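Local coordinates for protein beta-fructofuranosidase (Arthrobacter, PDB 3WPU) that is a beta-fructofuranosidase of the levansucrase/invertase family, a bacterial enzyme probably built on a five-bladed beta-propeller, at residues A26-A31 against N331-Q336; S299-Q304 against T359-L364. All coordinates share one frame; numbering follows the deposited sequence.

Contact 1. Residues A26-A31 against N331-Q336; sequences AKWTRA and NCVTDQ
Arg30 and Trp28 meet Cys332 and Val333 where a short edge strand of the probable beta-propeller turns into a helix and the parallel strand beside it, 321-331, runs out into a loop. The guanidinium group uses its edge: NH1 of Arg30 gives a hydrogen bond of 2.9 Å to O of Cys332, with an N-H...O angle of 153° and the oxygen close to the guanidinium plane. A bend at chi3 (59°) curls the arginine chain round this carbonyl, and CG of Arg30 also lies 3.4 Å from the same oxygen. Val333 works with both methyls. CG1, anti to the backbone N, sits over one face of the Trp28 six-membered ring, 4.0 Å from its centroid, while CG2 presses on the Trp28 carbonyl O at 3.3 Å. Farther along, CG2 of Thr334 comes to CZ3 of Trp28 at 3.9 Å.

A second shell holds several of these groups. Glu291 makes a salt bridge with NE of Arg30, and Ser389 O takes the indole N-H, while Phe373 meets the indole edge-to-face. Cys332 is tied to Cys276 by a disulfide. The start of helix 30-38 is held by Thr29 at the N-cap position, its OG1 accepting from the backbone N of Asp32 and pairing with Thr11. Between the backbones lies a water, 2.7 Å from O of Trp28 and 2.9 Å from O of Asn331.

Contact 2. Residues S299-Q304 against T359-L364; sequences SGATYQ and TFAAGL
Ser299 OG is gripped from two sides of the sequence: it accepts from the backbone N of Ala301 at 3.0 Å, with an N-H...O angle of 158°, closing an ST turn, and it is also hydrogen-bonded to the carbonyl O of Val296. With chi1 at 71°, OG lies between the backbone N and the carbonyl carbon, the position from which it reaches the N-H two residues on. Across the contact this hydroxyl meets the methyl of Ala362, whose CB is 4.0 Å from OG of Ser299.

No hydrogen bond joins 299-304 to 359-364; the two loops meet by packing of alanine methyls, the Gln304 chain and the Ser299 hydroxymethyl group. CB of Ala361 points at 299-304 and touches CB of Ala301 at 3.8 Å, and the alpha carbons of these two alanines approach to 4.8 Å, a spacing that such short side chains permit. With CG beside the backbone N (chi1 -74°), CG of Gln304 lies 3.4 Å from O of Thr359; the bend at chi2 then keeps CD close to CA of Ala361.

Each loop is braced internally. A 3-10 turn spans 301-303, and a type II turn from Ala361 to Leu364 is closed by Leu364 N to Ala361 O, 2.9 Å. Helix 293-297 leads into the first loop and strand 305-313 leaves it; the second connects strands 348-355 and 369-375, with Phe360 and Leu364 packing against helix 30-38.

Overall arrangement
The centres of contact 1 and contact 2 lie about 9 Å apart, at the same side of the molecule, some 19 and 23 Å from the centre of the chain. Their segments alternate along the sequence: 26-31, 299-304, 331-336, then 359-364. Segment 331-336 lies against 359-364, with Val333 O 2.8 Å from Ala361 N, a probable hydrogen bond. Arg30 also reaches across, its NH2 2.8 Å from Ala362 O. Strands 26-27, 321-331 and 305-313 share one sheet, whereas strands 348-355 and 369-375 belong to another. Contact 1 packs the start of helix 30-38 on the loop passing from one sheet to the next; contact 2 joins a loop of each, with Arg30 and Val333 linking the two.

Contact 1. Residues A26-A31 against N331-Q336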
ATOM      1  N   ALA A  26      -0.265 -13.874 -14.144  1.00 11.06           N
ATOM      2  CA  ALA A  26       1.126 -13.514 -14.448  1.00 10.70           C
ATOM      3  C   ALA A  26       2.010 -14.055 -13.343  1.00 10.86           C
ATOM      4  O   ALA A  26       1.569 -14.127 -12.196  1.00 10.04           O
ATOM      5  CB  ALA A  26       1.308 -12.015 -14.530  1.00 11.34           C
ATOM      6  N   LYS A  27       3.232 -14.417 -13.711  1.00 11.30           N
ATOM      7  CA  LYS A  27       4.229 -14.887 -12.740  1.00 11.38           C
ATOM      8  C   LYS A  27       5.371 -13.910 -12.624  1.00 10.70           C
ATOM      9  O   LYS A  27       5.949 -13.466 -13.631  1.00  9.96           O
ATOM     10  CB  LYS A  27       4.770 -16.251 -13.168  1.00 13.14           C
ATOM     11  CG  LYS A  27       3.704 -17.337 -13.212  1.00 15.09           C
ATOM     12  CD  LYS A  27       4.307 -18.668 -13.582  1.00 18.45           C
ATOM     13  CE  LYS A  27       3.262 -19.755 -13.657  1.00 20.49           C
ATOM     14  NZ  LYS A  27       2.466 -19.611 -14.897  1.00 22.91           N
ATOM     15  N   TRP A  28       5.725 -13.575 -11.377  1.00 10.32           N
ATOM     16  CA  TRP A  28       7.002 -12.943 -11.080  1.00 10.04           C
ATOM     17  C   TRP A  28       7.943 -14.111 -10.861  1.00  9.84           C
ATOM     18  O   TRP A  28       7.827 -14.804  -9.854  1.00 10.27           O
ATOM     19  CB  TRP A  28       6.899 -12.084  -9.826  1.00 10.04           C
ATOM     20  CG  TRP A  28       8.131 -11.332  -9.469  1.00  9.58           C
ATOM     21  CD1 TRP A  28       9.149 -10.976 -10.304  1.00  9.46           C
ATOM     22  CD2 TRP A  28       8.473 -10.790  -8.176  1.00  9.56           C
ATOM     23  NE1 TRP A  28      10.115 -10.289  -9.607  1.00  9.46           N
ATOM     24  CE2 TRP A  28       9.688 -10.115  -8.321  1.00  9.46           C
ATOM     25  CE3 TRP A  28       7.821 -10.751  -6.940  1.00  9.63           C
ATOM     26  CZ2 TRP A  28      10.313  -9.476  -7.256  1.00  9.47           C
ATOM     27  CZ3 TRP A  28       8.467 -10.143  -5.878  1.00  9.36           C
ATOM     28  CH2 TRP A  28       9.661  -9.482  -6.063  1.00  9.41           C
ATOM     29  N   THR A  29       8.785 -14.395 -11.850  1.00  9.46           N
ATOM     30  CA  THR A  29       9.460 -15.696 -11.883  1.00  9.67           C
ATOM     31  C   THR A  29      10.758 -15.660 -11.099  1.00  9.65           C
ATOM     32  O   THR A  29      11.256 -14.597 -10.780  1.00  9.98           O
ATOM     33  CB  THR A  29       9.799 -16.145 -13.308  1.00  9.55           C
ATOM     34  OG1 THR A  29      10.808 -15.285 -13.856  1.00  9.93           O
ATOM     35  CG2 THR A  29       8.558 -16.105 -14.211  1.00  9.84           C
ATOM     36  N   ARG A  30      11.353 -16.832 -10.858  1.00  9.92           N
ATOM     37  CA  ARG A  30      12.683 -16.884 -10.233  1.00  9.80           C
ATOM     38  C   ARG A  30      13.743 -16.244 -11.139  1.00  9.74           C
ATOM     39  O   ARG A  30      14.616 -15.549 -10.658  1.00 10.28           O
ATOM     40  CB  ARG A  30      13.052 -18.322  -9.870  1.00 10.06           C
ATOM     41  CG  ARG A  30      12.222 -18.855  -8.716  1.00 10.19           C
ATOM     42  CD  ARG A  30      12.658 -20.241  -8.247  1.00 10.79           C
ATOM     43  NE  ARG A  30      14.044 -20.349  -7.795  1.00 11.02           N
ATOM     44  CZ  ARG A  30      14.460 -20.136  -6.551  1.00 11.22           C
ATOM     45  NH1 ARG A  30      13.612 -19.749  -5.606  1.00 11.13           N
ATOM     46  NH2 ARG A  30      15.741 -20.295  -6.251  1.00 11.54           N
ATOM     47  N   ALA A  31      13.630 -16.437 -12.455  1.00  9.61           N
ATOM     48  CA  ALA A  31      14.533 -15.822 -13.410  1.00  9.53           C
ATOM     49  C   ALA A  31      14.440 -14.297 -13.310  1.00  9.93           C
ATOM     50  O   ALA A  31      15.467 -13.604 -13.306  1.00 10.77           O
ATOM     51  CB  ALA A  31      14.195 -16.291 -14.823  1.00  9.51           C
ATOM     52  N   ASN A 331       5.177 -17.691  -6.811  1.00 10.12           N
ATOM     53  CA  ASN A 331       5.457 -19.043  -6.316  1.00 10.59           C
ATOM     54  C   ASN A 331       6.935 -19.352  -6.413  1.00 10.74           C
ATOM     55  O   ASN A 331       7.570 -19.133  -7.449  1.00 10.19           O
ATOM     56  CB  ASN A 331       4.640 -20.105  -7.050  1.00 11.10           C
ATOM     57  CG  ASN A 331       3.145 -19.930  -6.851  1.00 11.32           C
ATOM     58  OD1 ASN A 331       2.693 -19.197  -5.986  1.00 11.49           O
ATOM     59  ND2 ASN A 331       2.369 -20.579  -7.702  1.00 12.69           N
ATOM     60  N   CYS A 332       7.481 -19.780  -5.281  1.00 11.09           N
ATOM     61  CA  CYS A 332       8.914 -19.961  -5.080  1.00 11.63           C
ATOM     62  C   CYS A 332       9.749 -18.678  -5.260  1.00 11.18           C
ATOM     63  O   CYS A 332      10.934 -18.741  -5.595  1.00 10.86           O
ATOM     64  CB  CYS A 332       9.431 -21.106  -5.973  1.00 12.36           C
ATOM     65  SG  CYS A 332       8.722 -22.697  -5.473  1.00 12.90           S
ATOM     66  N   VAL A 333       9.119 -17.513  -5.063  1.00 10.78           N
ATOM     67  CA  VAL A 333       9.846 -16.232  -5.137  1.00 11.14           C
ATOM     68  C   VAL A 333       9.692 -15.471  -3.829  1.00 11.18           C
ATOM     69  O   VAL A 333      10.686 -15.172  -3.172  1.00 11.40           O
ATOM     70  CB  VAL A 333       9.379 -15.409  -6.353  1.00 11.06           C
ATOM     71  CG1 VAL A 333       9.914 -13.981  -6.299  1.00 11.57           C
ATOM     72  CG2 VAL A 333       9.870 -16.093  -7.619  1.00 11.16           C
ATOM     73  N   THR A 334       8.455 -15.234  -3.397  1.00 11.18           N
ATOM     74  CA  THR A 334       8.217 -14.586  -2.099  1.00 11.49           C
ATOM     75  C   THR A 334       6.899 -15.055  -1.455  1.00 11.82           C
ATOM     76  O   THR A 334       5.897 -15.331  -2.147  1.00 11.58           O
ATOM     77  CB  THR A 334       8.220 -13.030  -2.173  1.00 11.32           C
ATOM     78  OG1 THR A 334       8.015 -12.500  -0.859  1.00 11.53           O
ATOM     79  CG2 THR A 334       7.105 -12.486  -3.090  1.00 11.39           C
ATOM     80  N   ASP A 335       6.911 -15.058  -0.132  1.00 12.86           N
ATOM     81  CA  ASP A 335       5.757 -15.321   0.718  1.00 14.93           C
ATOM     82  C   ASP A 335       4.719 -14.203   0.641  1.00 13.41           C
ATOM     83  O   ASP A 335       3.518 -14.448   0.812  1.00 12.35           O
ATOM     84  CB  ASP A 335       6.254 -15.430   2.187  1.00 18.95           C
ATOM     85  CG  ASP A 335       5.159 -15.818   3.168  1.00 23.74           C
ATOM     86  OD1 ASP A 335       4.322 -16.716   2.864  1.00 24.80           O
ATOM     87  OD2 ASP A 335       5.152 -15.218   4.274  1.00 25.86           O
ATOM     88  N   GLN A 336       5.195 -12.983   0.417  1.00 12.66           N
ATOM     89  CA  GLN A 336       4.399 -11.796   0.683  1.00 13.52           C
ATOM     90  C   GLN A 336       4.530 -10.706  -0.377  1.00 12.65           C
ATOM     91  O   GLN A 336       5.506  -9.996  -0.443  1.00 14.21           O
ATOM     92  CB  GLN A 336       4.776 -11.261   2.074  1.00 15.57           C
ATOM     93  CG  GLN A 336       4.276 -12.117   3.205  1.00 18.10           C
ATOM     94  CD  GLN A 336       4.366 -11.388   4.527  1.00 21.44           C
ATOM     95  OE1 GLN A 336       3.688 -11.729   5.465  1.00 25.43           O
ATOM     96  NE2 GLN A 336       5.173 -10.333   4.574  1.00 23.56           N
TER
HETATM   97  O   HOH W   1       6.898 -17.332  -9.661  1.00 12.76           O

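Contact 2. Residues S299-Q304 against T359-L364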
ATOM      1  N   SER A 299      14.104 -27.242  -2.146  1.00 20.04           N
ATOM      2  CA  SER A 299      14.890 -26.201  -1.473  1.00 18.86           C
ATOM      3  C   SER A 299      14.239 -25.533  -0.260  1.00 19.06           C
ATOM      4  O   SER A 299      14.930 -24.905   0.547  1.00 20.68           O
ATOM      5  CB  SER A 299      15.223 -25.095  -2.468  1.00 19.40           C
ATOM      6  OG  SER A 299      14.054 -24.358  -2.790  1.00 18.13           O
ATOM      7  N   GLY A 300      12.925 -25.646  -0.135  1.00 17.46           N
ATOM      8  CA  GLY A 300      12.184 -24.846   0.842  1.00 16.67           C
ATOM      9  C   GLY A 300      11.412 -23.702   0.178  1.00 15.85           C
ATOM     10  O   GLY A 300      10.533 -23.105   0.787  1.00 14.77           O
ATOM     11  N   ALA A 301      11.771 -23.395  -1.071  1.00 14.30           N
ATOM     12  CA  ALA A 301      11.147 -22.269  -1.805  1.00 13.56           C
ATOM     13  C   ALA A 301       9.641 -22.429  -1.972  1.00 13.40           C
ATOM     14  O   ALA A 301       8.916 -21.440  -2.160  1.00 11.94           O
ATOM     15  CB  ALA A 301      11.798 -22.116  -3.157  1.00 13.32           C
ATOM     16  N   THR A 302       9.155 -23.663  -1.873  1.00 13.34           N
ATOM     17  CA  THR A 302       7.724 -23.923  -2.040  1.00 13.42           C
ATOM     18  C   THR A 302       6.885 -23.376  -0.900  1.00 13.18           C
ATOM     19  O   THR A 302       5.682 -23.309  -1.025  1.00 12.76           O
ATOM     20  CB  THR A 302       7.416 -25.424  -2.168  1.00 14.37           C
ATOM     21  OG1 THR A 302       7.860 -26.111  -0.980  1.00 14.86           O
ATOM     22  CG2 THR A 302       8.068 -25.984  -3.411  1.00 14.63           C
ATOM     23  N   TYR A 303       7.521 -23.000   0.214  1.00 12.93           N
ATOM     24  CA  TYR A 303       6.839 -22.303   1.295  1.00 14.25           C
ATOM     25  C   TYR A 303       6.620 -20.784   1.052  1.00 13.41           C
ATOM     26  O   TYR A 303       5.987 -20.108   1.858  1.00 13.16           O
ATOM     27  CB  TYR A 303       7.621 -22.520   2.591  1.00 16.17           C
ATOM     28  CG  TYR A 303       7.729 -23.994   2.958  1.00 18.67           C
ATOM     29  CD1 TYR A 303       6.590 -24.770   3.107  1.00 21.26           C
ATOM     30  CD2 TYR A 303       8.971 -24.601   3.177  1.00 21.81           C
ATOM     31  CE1 TYR A 303       6.663 -26.113   3.448  1.00 23.12           C
ATOM     32  CE2 TYR A 303       9.058 -25.949   3.523  1.00 23.56           C
ATOM     33  CZ  TYR A 303       7.899 -26.703   3.652  1.00 25.16           C
ATOM     34  OH  TYR A 303       7.952 -28.058   3.993  1.00 25.89           O
ATOM     35  N   GLN A 304       7.163 -20.266  -0.044  1.00 12.30           N
ATOM     36  CA  GLN A 304       6.976 -18.856  -0.430  1.00 12.23           C
ATOM     37  C   GLN A 304       6.125 -18.805  -1.693  1.00 11.63           C
ATOM     38  O   GLN A 304       6.654 -18.956  -2.804  1.00 11.49           O
ATOM     39  CB  GLN A 304       8.327 -18.190  -0.655  1.00 13.58           C
ATOM     40  CG  GLN A 304       9.090 -17.880   0.625  1.00 14.97           C
ATOM     41  CD  GLN A 304       9.829 -19.079   1.194  1.00 15.63           C
ATOM     42  OE1 GLN A 304      10.568 -19.760   0.478  1.00 15.58           O
ATOM     43  NE2 GLN A 304       9.642 -19.337   2.493  1.00 16.51           N
ATOM     44  N   THR A 359      11.473 -12.370   3.221  1.00 12.19           N
ATOM     45  CA  THR A 359      10.425 -13.191   2.668  1.00 12.90           C
ATOM     46  C   THR A 359      10.786 -13.769   1.303  1.00 11.89           C
ATOM     47  O   THR A 359      10.025 -14.565   0.773  1.00 12.81           O
ATOM     48  CB  THR A 359       9.123 -12.384   2.540  1.00 14.13           C
ATOM     49  OG1 THR A 359       9.415 -11.144   1.904  1.00 15.57           O
ATOM     50  CG2 THR A 359       8.519 -12.118   3.888  1.00 14.65           C
ATOM     51  N   PHE A 360      11.922 -13.389   0.720  1.00 11.56           N
ATOM     52  CA  PHE A 360      12.383 -14.032  -0.499  1.00 11.23           C
ATOM     53  C   PHE A 360      12.734 -15.501  -0.279  1.00 11.86           C
ATOM     54  O   PHE A 360      13.326 -15.870   0.732  1.00 12.22           O
ATOM     55  CB  PHE A 360      13.589 -13.312  -1.131  1.00 11.19           C
ATOM     56  CG  PHE A 360      13.218 -12.074  -1.913  1.00 11.07           C
ATOM     57  CD1 PHE A 360      12.620 -12.186  -3.173  1.00 11.04           C
ATOM     58  CD2 PHE A 360      13.498 -10.801  -1.433  1.00 10.97           C
ATOM     59  CE1 PHE A 360      12.299 -11.045  -3.900  1.00 11.13           C
ATOM     60  CE2 PHE A 360      13.167  -9.660  -2.156  1.00 10.73           C
ATOM     61  CZ  PHE A 360      12.553  -9.789  -3.401  1.00 11.02           C
ATOM     62  N   ALA A 361      12.386 -16.327  -1.260  1.00 11.73           N
ATOM     63  CA  ALA A 361      12.670 -17.758  -1.206  1.00 11.78           C
ATOM     64  C   ALA A 361      14.150 -18.088  -1.289  1.00 12.13           C
ATOM     65  O   ALA A 361      14.983 -17.273  -1.725  1.00 11.61           O
ATOM     66  CB  ALA A 361      11.964 -18.444  -2.347  1.00 11.80           C
ATOM     67  N   ALA A 362      14.449 -19.348  -0.973  1.00 13.20           N
ATOM     68  CA  ALA A 362      15.802 -19.840  -1.084  1.00 13.86           C
ATOM     69  C   ALA A 362      16.423 -19.521  -2.437  1.00 13.01           C
ATOM     70  O   ALA A 362      15.795 -19.664  -3.483  1.00 13.22           O
ATOM     71  CB  ALA A 362      15.853 -21.340  -0.806  1.00 14.19           C
ATOM     72  N   GLY A 363      17.657 -19.050  -2.399  1.00 13.25           N
ATOM     73  CA  GLY A 363      18.406 -18.715  -3.601  1.00 13.10           C
ATOM     74  C   GLY A 363      18.115 -17.313  -4.139  1.00 12.81           C
ATOM     75  O   GLY A 363      18.789 -16.862  -5.055  1.00 13.63           O
ATOM     76  N   LEU A 364      17.135 -16.623  -3.561  1.00 11.98           N
ATOM     77  CA  LEU A 364      16.746 -15.288  -4.021  1.00 11.84           C
ATOM     78  C   LEU A 364      17.029 -14.240  -2.958  1.00 11.95           C
ATOM     79  O   LEU A 364      17.270 -14.563  -1.792  1.00 11.37           O
ATOM     80  CB  LEU A 364      15.263 -15.270  -4.406  1.00 11.84           C
ATOM     81  CG  LEU A 364      14.806 -16.311  -5.422  1.00 11.87           C
ATOM     82  CD1 LEU A 364      13.320 -16.142  -5.696  1.00 12.14           C
ATOM     83  CD2 LEU A 364      15.587 -16.193  -6.715  1.00 11.87           C
TER